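Local coordinates for protein rutinosidase (Aspergillus niger, PDB 6I1A) that hydrolyses glycosidic bonds as a secreted family 5 glycoside hydrolase, removing rutinose from its glycosides and probably also acting on 1,3-beta-glucans, at residues 134-139 with 168-173; 176-181 with 187-192. All blocks are in the same frame, centred on the assembly; numbering follows the deposited sequence.

Interaction 1 of 2, residues 134-139 with 168-173; sequences IDTHSL and MQVIDQ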
ATOM      1  N   ILE A 134     -20.572  20.553  -1.697  1.00 12.12           N
ATOM      2  CA  ILE A 134     -21.275  20.100  -2.892  1.00 11.49           C
ATOM      3  C   ILE A 134     -20.258  19.364  -3.780  1.00 12.83           C
ATOM      4  O   ILE A 134     -19.255  19.987  -4.210  1.00 12.31           O
ATOM      5  CB  ILE A 134     -21.990  21.227  -3.665  1.00 12.77           C
ATOM      6  CG1 ILE A 134     -23.014  21.944  -2.786  1.00 14.08           C
ATOM      7  CG2 ILE A 134     -22.599  20.652  -4.933  1.00 13.24           C
ATOM      8  CD1 ILE A 134     -23.595  23.178  -3.455  1.00 15.87           C
ATOM      9  N   ASP A 135     -20.450  18.067  -3.978  1.00 11.50           N
ATOM     10  CA  ASP A 135     -19.528  17.220  -4.733  1.00 11.54           C
ATOM     11  C   ASP A 135     -20.157  16.828  -6.064  1.00 11.30           C
ATOM     12  O   ASP A 135     -21.241  16.209  -6.086  1.00 12.05           O
ATOM     13  CB  ASP A 135     -19.230  16.013  -3.833  1.00 12.55           C
ATOM     14  CG  ASP A 135     -18.771  14.769  -4.550  1.00 13.76           C
ATOM     15  OD1 ASP A 135     -18.047  14.813  -5.558  1.00 15.01           O
ATOM     16  OD2 ASP A 135     -19.102  13.684  -3.974  1.00 13.71           O
ATOM     17  N   THR A 136     -19.490  17.136  -7.174  1.00 10.91           N
ATOM     18  CA  THR A 136     -19.872  16.618  -8.490  1.00 11.76           C
ATOM     19  C   THR A 136     -19.219  15.245  -8.657  1.00 11.83           C
ATOM     20  O   THR A 136     -18.047  15.181  -9.096  1.00 12.44           O
ATOM     21  CB  THR A 136     -19.584  17.628  -9.608  1.00 12.55           C
ATOM     22  OG1 THR A 136     -18.222  17.997  -9.563  1.00 12.30           O
ATOM     23  CG2 THR A 136     -20.412  18.868  -9.384  1.00 15.11           C
ATOM     24  N   HIS A 137     -19.933  14.204  -8.205  1.00 11.71           N
ATOM     25  CA  HIS A 137     -19.364  12.865  -8.032  1.00 11.60           C
ATOM     26  C   HIS A 137     -19.005  12.221  -9.358  1.00 11.80           C
ATOM     27  O   HIS A 137     -17.986  11.506  -9.447  1.00 12.05           O
ATOM     28  CB  HIS A 137     -20.404  12.031  -7.267  1.00 11.78           C
ATOM     29  CG  HIS A 137     -19.848  11.023  -6.321  1.00 11.86           C
ATOM     30  ND1 HIS A 137     -19.075  11.400  -5.268  1.00 11.81           N
ATOM     31  CD2 HIS A 137     -20.137   9.695  -6.172  1.00 13.23           C
ATOM     32  CE1 HIS A 137     -18.831  10.322  -4.547  1.00 12.52           C
ATOM     33  NE2 HIS A 137     -19.457   9.273  -5.054  1.00 13.36           N
ATOM     34  N   SER A 138     -19.801  12.514 -10.390  1.00 11.09           N
ATOM     35  CA  SER A 138     -19.526  12.121 -11.778  1.00 10.38           C
ATOM     36  C   SER A 138     -19.285  13.370 -12.624  1.00 11.36           C
ATOM     37  O   SER A 138     -19.825  14.432 -12.295  1.00 11.95           O
ATOM     38  CB  SER A 138     -20.673  11.320 -12.375  1.00 10.96           C
ATOM     39  OG  SER A 138     -21.937  11.875 -12.045  1.00 12.25           O
ATOM     40  N   LEU A 139     -18.569  13.184 -13.715  1.00 11.14           N
ATOM     41  CA  LEU A 139     -18.427  14.257 -14.750  1.00 10.79           C
ATOM     42  C   LEU A 139     -18.671  13.612 -16.104  1.00 11.13           C
ATOM     43  O   LEU A 139     -18.531  12.407 -16.292  1.00 11.76           O
ATOM     44  CB  LEU A 139     -17.042  14.895 -14.720  1.00 11.92           C
ATOM     45  CG  LEU A 139     -16.694  15.670 -13.454  1.00 12.08           C
ATOM     46  CD1 LEU A 139     -15.239  16.116 -13.491  1.00 12.48           C
ATOM     47  CD2 LEU A 139     -17.653  16.851 -13.256  1.00 13.73           C
ATOM     48  N   MET A 168     -16.822  22.117 -17.110  1.00 13.27           N
ATOM     49  CA  MET A 168     -16.751  23.491 -16.662  1.00 12.99           C
ATOM     50  C   MET A 168     -18.137  24.111 -16.651  1.00 12.52           C
ATOM     51  O   MET A 168     -18.416  24.912 -15.770  1.00 12.92           O
ATOM     52  CB  MET A 168     -15.808  24.261 -17.588  1.00 14.40           C
ATOM     53  CG  MET A 168     -14.329  23.859 -17.423  1.00 14.57           C
ATOM     54  SD  MET A 168     -13.688  23.809 -15.770  1.00 17.13           S
ATOM     55  CE  MET A 168     -13.852  25.520 -15.295  1.00 17.90           C
ATOM     56  N   GLN A 169     -19.007  23.720 -17.552  1.00 13.69           N
ATOM     57  CA  GLN A 169     -20.418  24.176 -17.506  1.00 14.46           C
ATOM     58  C   GLN A 169     -21.099  23.710 -16.229  1.00 14.46           C
ATOM     59  O   GLN A 169     -21.839  24.479 -15.556  1.00 15.19           O
ATOM     60  CB  GLN A 169     -21.176  23.732 -18.762  1.00 15.88           C
ATOM     61  CG  GLN A 169     -20.707  24.479 -20.004  1.00 19.80           C
ATOM     62  CD  GLN A 169     -21.545  24.117 -21.199  1.00 24.78           C
ATOM     63  OE1 GLN A 169     -22.724  23.878 -21.088  1.00 27.36           O
ATOM     64  NE2 GLN A 169     -20.900  24.114 -22.344  1.00 29.63           N
ATOM     65  N   VAL A 170     -20.815  22.479 -15.818  1.00 13.01           N
ATOM     66  CA  VAL A 170     -21.392  21.954 -14.539  1.00 12.70           C
ATOM     67  C   VAL A 170     -20.899  22.814 -13.392  1.00 13.58           C
ATOM     68  O   VAL A 170     -21.701  23.228 -12.516  1.00 12.95           O
ATOM     69  CB  VAL A 170     -20.934  20.492 -14.364  1.00 13.00           C
ATOM     70  CG1 VAL A 170     -21.159  19.997 -12.917  1.00 13.04           C
ATOM     71  CG2 VAL A 170     -21.620  19.573 -15.360  1.00 13.90           C
ATOM     72  N   ILE A 171     -19.611  23.097 -13.355  1.00 12.52           N
ATOM     73  CA  ILE A 171     -19.017  23.891 -12.282  1.00 14.91           C
ATOM     74  C   ILE A 171     -19.600  25.286 -12.284  1.00 14.68           C
ATOM     75  O   ILE A 171     -19.874  25.825 -11.191  1.00 13.32           O
ATOM     76  CB  ILE A 171     -17.501  23.876 -12.374  1.00 14.57           C
ATOM     77  CG1 ILE A 171     -16.907  22.483 -12.120  1.00 18.38           C
ATOM     78  CG2 ILE A 171     -16.900  24.948 -11.499  1.00 16.66           C
ATOM     79  CD1 ILE A 171     -17.513  21.640 -11.064  1.00 18.40           C
ATOM     80  N   ASP A 172     -19.840  25.888 -13.446  1.00 15.31           N
ATOM     81  CA  ASP A 172     -20.499  27.201 -13.457  1.00 14.39           C
ATOM     82  C   ASP A 172     -21.863  27.126 -12.780  1.00 15.39           C
ATOM     83  O   ASP A 172     -22.275  28.101 -12.062  1.00 14.15           O
ATOM     84  CB  ASP A 172     -20.693  27.712 -14.880  1.00 14.64           C
ATOM     85  CG  ASP A 172     -19.420  28.260 -15.520  1.00 18.14           C
ATOM     86  OD1 ASP A 172     -18.471  28.580 -14.798  1.00 18.44           O
ATOM     87  OD2 ASP A 172     -19.397  28.373 -16.784  1.00 20.89           O
ATOM     88  N   GLN A 173     -22.621  26.063 -12.993  1.00 13.33           N
ATOM     89  CA  GLN A 173     -23.955  25.908 -12.351  1.00 12.64           C
ATOM     90  C   GLN A 173     -23.793  25.773 -10.850  1.00 15.01           C
ATOM     91  O   GLN A 173     -24.614  26.359 -10.103  1.00 14.29           O
ATOM     92  CB  GLN A 173     -24.720  24.729 -12.942  1.00 14.49           C
ATOM     93  CG  GLN A 173     -25.090  24.921 -14.387  1.00 16.18           C
ATOM     94  CD  GLN A 173     -26.012  26.104 -14.556  1.00 19.97           C
ATOM     95  OE1 GLN A 173     -27.006  26.265 -13.832  1.00 21.41           O
ATOM     96  NE2 GLN A 173     -25.696  26.887 -15.576  1.00 22.10           N
TER

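Interaction 2 of 2, residues 176-181 with 187-192; sequences NFIQTS and YTLEPI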
ATOM      1  N   ASN A 176     -22.937  29.184  -9.425  1.00 14.21           N
ATOM      2  CA  ASN A 176     -24.181  30.024  -9.436  1.00 16.22           C
ATOM      3  C   ASN A 176     -25.115  29.603  -8.298  1.00 17.10           C
ATOM      4  O   ASN A 176     -25.700  30.451  -7.615  1.00 17.03           O
ATOM      5  CB  ASN A 176     -24.926  29.938 -10.769  1.00 17.51           C
ATOM      6  CG  ASN A 176     -26.159  30.805 -10.815  1.00 21.32           C
ATOM      7  OD1 ASN A 176     -26.006  32.045 -10.797  1.00 26.20           O
ATOM      8  ND2 ASN A 176     -27.327  30.191 -10.848  1.00 23.27           N
ATOM      9  N   PHE A 177     -25.251  28.292  -8.044  1.00 15.46           N
ATOM     10  CA  PHE A 177     -26.091  27.810  -6.922  1.00 16.04           C
ATOM     11  C   PHE A 177     -25.564  28.418  -5.608  1.00 16.06           C
ATOM     12  O   PHE A 177     -26.368  28.880  -4.773  1.00 15.77           O
ATOM     13  CB  PHE A 177     -26.016  26.287  -6.914  1.00 15.22           C
ATOM     14  CG  PHE A 177     -26.831  25.639  -5.815  1.00 14.49           C
ATOM     15  CD1 PHE A 177     -26.328  25.547  -4.525  1.00 15.38           C
ATOM     16  CD2 PHE A 177     -28.057  25.085  -6.093  1.00 15.15           C
ATOM     17  CE1 PHE A 177     -27.076  24.954  -3.512  1.00 14.50           C
ATOM     18  CE2 PHE A 177     -28.822  24.488  -5.084  1.00 17.16           C
ATOM     19  CZ  PHE A 177     -28.333  24.425  -3.817  1.00 15.80           C
ATOM     20  N   ILE A 178     -24.261  28.364  -5.395  1.00 14.37           N
ATOM     21  CA  ILE A 178     -23.641  28.847  -4.137  1.00 15.08           C
ATOM     22  C   ILE A 178     -23.878  30.368  -4.001  1.00 17.67           C
ATOM     23  O   ILE A 178     -24.297  30.872  -2.945  1.00 16.99           O
ATOM     24  CB  ILE A 178     -22.167  28.473  -4.053  1.00 14.47           C
ATOM     25  CG1 ILE A 178     -21.995  26.945  -3.920  1.00 14.35           C
ATOM     26  CG2 ILE A 178     -21.532  29.202  -2.897  1.00 14.83           C
ATOM     27  CD1 ILE A 178     -20.591  26.478  -4.032  1.00 15.36           C
ATOM     28  N   GLN A 179     -23.629  31.086  -5.100  1.00 18.22           N
ATOM     29  CA  GLN A 179     -23.716  32.578  -5.054  1.00 18.76           C
ATOM     30  C   GLN A 179     -25.152  33.037  -4.869  1.00 20.48           C
ATOM     31  O   GLN A 179     -25.348  34.138  -4.279  1.00 23.09           O
ATOM     32  CB  GLN A 179     -23.232  33.126  -6.391  1.00 19.04           C
ATOM     33  CG  GLN A 179     -21.736  33.060  -6.555  1.00 19.80           C
ATOM     34  CD  GLN A 179     -21.023  33.937  -5.551  1.00 20.93           C
ATOM     35  OE1 GLN A 179     -20.673  33.514  -4.476  1.00 20.63           O
ATOM     36  NE2 GLN A 179     -20.749  35.196  -5.920  1.00 24.74           N
ATOM     37  N   THR A 180     -26.138  32.308  -5.321  1.00 18.55           N
ATOM     38  CA  THR A 180     -27.579  32.678  -5.203  1.00 19.34           C
ATOM     39  C   THR A 180     -28.265  31.962  -4.035  1.00 19.50           C
ATOM     40  O   THR A 180     -29.505  32.026  -3.898  1.00 21.31           O
ATOM     41  CB  THR A 180     -28.308  32.407  -6.501  1.00 21.88           C
ATOM     42  OG1 THR A 180     -28.264  31.040  -6.884  1.00 21.43           O
ATOM     43  CG2 THR A 180     -27.756  33.238  -7.646  1.00 22.26           C
ATOM     44  N   SER A 181     -27.476  31.296  -3.191  1.00 17.91           N
ATOM     45  CA  SER A 181     -27.995  30.450  -2.094  1.00 20.06           C
ATOM     46  C   SER A 181     -28.602  31.246  -0.946  1.00 20.90           C
ATOM     47  O   SER A 181     -29.237  30.585  -0.102  1.00 22.43           O
ATOM     48  CB  SER A 181     -26.908  29.582  -1.556  1.00 16.33           C
ATOM     49  OG  SER A 181     -25.963  30.308  -0.899  1.00 15.87           O
ATOM     50  N   TYR A 187     -20.717  27.030   1.959  1.00 13.76           N
ATOM     51  CA  TYR A 187     -20.463  25.982   0.931  1.00 14.12           C
ATOM     52  C   TYR A 187     -18.999  25.877   0.572  1.00 15.68           C
ATOM     53  O   TYR A 187     -18.252  26.900   0.416  1.00 16.86           O
ATOM     54  CB  TYR A 187     -21.255  26.260  -0.328  1.00 14.17           C
ATOM     55  CG  TYR A 187     -22.740  26.226  -0.116  1.00 14.36           C
ATOM     56  CD1 TYR A 187     -23.420  27.393   0.269  1.00 14.91           C
ATOM     57  CD2 TYR A 187     -23.515  25.092  -0.282  1.00 14.81           C
ATOM     58  CE1 TYR A 187     -24.798  27.396   0.472  1.00 15.28           C
ATOM     59  CE2 TYR A 187     -24.881  25.091  -0.104  1.00 16.08           C
ATOM     60  CZ  TYR A 187     -25.543  26.252   0.281  1.00 15.52           C
ATOM     61  OH  TYR A 187     -26.886  26.191   0.444  1.00 15.94           O
ATOM     62  N   THR A 188     -18.576  24.632   0.356  1.00 13.37           N
ATOM     63  CA  THR A 188     -17.304  24.250  -0.260  1.00 13.47           C
ATOM     64  C   THR A 188     -17.619  23.513  -1.550  1.00 13.11           C
ATOM     65  O   THR A 188     -18.501  22.669  -1.585  1.00 12.72           O
ATOM     66  CB  THR A 188     -16.421  23.438   0.692  1.00 12.16           C
ATOM     67  OG1 THR A 188     -15.981  24.297   1.740  1.00 13.07           O
ATOM     68  CG2 THR A 188     -15.269  22.747   0.039  1.00 12.63           C
ATOM     69  N   LEU A 189     -16.890  23.823  -2.631  1.00 12.38           N
ATOM     70  CA  LEU A 189     -17.121  23.210  -3.943  1.00 11.49           C
ATOM     71  C   LEU A 189     -16.086  22.113  -4.202  1.00 11.25           C
ATOM     72  O   LEU A 189     -14.859  22.381  -4.184  1.00 12.66           O
ATOM     73  CB  LEU A 189     -16.986  24.322  -5.007  1.00 11.56           C
ATOM     74  CG  LEU A 189     -17.479  23.997  -6.393  1.00 13.77           C
ATOM     75  CD1 LEU A 189     -17.778  25.305  -7.204  1.00 14.98           C
ATOM     76  CD2 LEU A 189     -16.477  23.230  -7.140  1.00 16.07           C
ATOM     77  N   GLU A 190     -16.557  20.896  -4.447  1.00 10.95           N
ATOM     78  CA  GLU A 190     -15.699  19.742  -4.745  1.00 11.43           C
ATOM     79  C   GLU A 190     -15.960  19.258  -6.167  1.00 10.68           C
ATOM     80  O   GLU A 190     -17.001  18.638  -6.454  1.00 10.66           O
ATOM     81  CB  GLU A 190     -15.975  18.583  -3.776  1.00 11.52           C
ATOM     82  CG  GLU A 190     -15.001  17.444  -3.968  1.00 11.50           C
ATOM     83  CD  GLU A 190     -15.004  16.431  -2.858  1.00 13.65           C
ATOM     84  OE1 GLU A 190     -16.052  16.216  -2.213  1.00 13.03           O
ATOM     85  OE2 GLU A 190     -13.895  15.902  -2.570  1.00 12.99           O
ATOM     86  N   PRO A 191     -15.061  19.601  -7.125  1.00 11.72           N
ATOM     87  CA  PRO A 191     -15.400  19.439  -8.546  1.00 11.05           C
ATOM     88  C   PRO A 191     -15.069  18.104  -9.210  1.00 11.56           C
ATOM     89  O   PRO A 191     -15.350  17.912 -10.393  1.00 11.79           O
ATOM     90  CB  PRO A 191     -14.516  20.558  -9.157  1.00 11.44           C
ATOM     91  CG  PRO A 191     -13.293  20.567  -8.325  1.00 12.53           C
ATOM     92  CD  PRO A 191     -13.868  20.413  -6.916  1.00 11.71           C
ATOM     93  N   ILE A 192     -14.496  17.176  -8.443  1.00 11.05           N
ATOM     94  CA  ILE A 192     -14.257  15.821  -8.982  1.00 11.65           C
ATOM     95  C   ILE A 192     -14.196  14.855  -7.800  1.00 11.21           C
ATOM     96  O   ILE A 192     -13.889  15.282  -6.669  1.00 11.32           O
ATOM     97  CB  ILE A 192     -12.965  15.770  -9.847  1.00 10.87           C
ATOM     98  CG1 ILE A 192     -12.944  14.565 -10.809  1.00 11.78           C
ATOM     99  CG2 ILE A 192     -11.711  15.838  -9.007  1.00 12.83           C
ATOM    100  CD1 ILE A 192     -11.945  14.763 -11.966  1.00 12.39           C
TER
HETATM  101  O   HOH W   1     -28.277  28.303   1.515  1.00 21.92           O

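Interaction 1 of 2, residues 134-139 with 168-173
No flat group enters the interface where Thr136 meets Val170 and Ile171; the planar groups of residues 134-139, the imidazole of His137 and the carboxylate of Asp135, lie well away from the helix. Asp135 OD1 sits at the edge of the imidazole, in its plane, while the hydrogen bond goes from His137 ND1 to Asp135 OD2 at 2.6 Å. That bond is short but bent, with an N-H...O angle of 139°; it reaches OD2 on the syn side and lies 28° out of the ring plane. Arg92 forms a long, weak ion pair with the same OD2.

Across the interface, Thr136 of the strand and Val170 of the helix reach toward each other tip to tip, methyl against methyl, with CG2 of the threonine 3.8 Å from CG1 of the valine. A chi1 of 165° swings Val170 CG1 opposite its backbone N, and this is the branch that meets Thr136 CG2. Ile171 crosses Thr136 at about a right angle and brings CD1 to 4.0 Å from Thr136 OG1. Leu139 flanks the pair more loosely, its CD2 4.7 Å from Val170 CG1, and also packs on Tyr222 of helix 213-233. An inverse gamma turn centred on Thr136 bends the chain where strand 131-136 ends.

With no hydrogen bond across it and 123 Å² buried in all, the contact is a small apolar seam between strand end and helix. The threonine hydroxyl makes a weak hydrogen bond to Glu190 O of the adjacent strand, so the one buried side-chain polar atom touching the helix methyls has its bond within the barrel wall, while CG2 supplies the apolar contact.

Interaction 2 of 2, residues 176-181 with 187-192
Tyr187 carries most of this contact, meeting Phe177, Ile178 and Ser181 along its length. Its CB rests 3.7 Å from Ile178 CG1, and the two side chains slide past each other in opposite directions. Farther out, Tyr187 CE1 comes within 3.4 Å of Ser181 OG, approached obliquely to the ring. Phe177 crosses the tyrosine at about a right angle, its ring edge facing Tyr187 CE2 from CE1 at 4.1 Å. Along the strand, Leu189 CB adds a looser touch, 4.3 Å from Ile178 CD1.

A water lying in the tyrosine ring plane at its edge bridges the segments: it accepts from Tyr187 OH at 2.7 Å and donates to Ser181 O at 3.0 Å. Ser181 is itself fixed by its hydroxyl, which donates to Ile178 O at 2.7 Å; chi1 of 69° sets OG between the backbone N and the carbonyl carbon, and Ser181 N reaches the same oxygen. Asn176 O likewise takes both the amide and the hydroxyl of Thr180, from opposite faces of its plane, where the helix ends.

Farther out, Ala121 and Ile125 of helix 113-128 pack on Tyr187, and Trp100 meets Phe177 edge-to-face. A helix C-terminus turning back through a short loop into a parallel strand, which its own side chains then cover, is the alpha-beta half of a beta-alpha-beta crossover in the TIM barrel of family 5 glycoside hydrolases.

Following the chain from the N terminus, strand 131-136 leads into interaction 1, which closes an excursion of 28 residues when helix 161-179 returns to the end of that strand. The same helix then runs on to its last turn, and interaction 2 closes the seven-residue connection (180-186) from the helix to strand 187-190. The two closures follow in series, neither nested nor crossed, with centres about 9 Å apart. Strands 131-136 and 187-190 lie side by side in the parallel sheet: probable hydrogen bonds join Ile134 N to Thr188 O (3.0 Å) and Ile134 O to Glu190 N (2.9 Å). Together the contacts seat one helix across two neighbouring barrel strands.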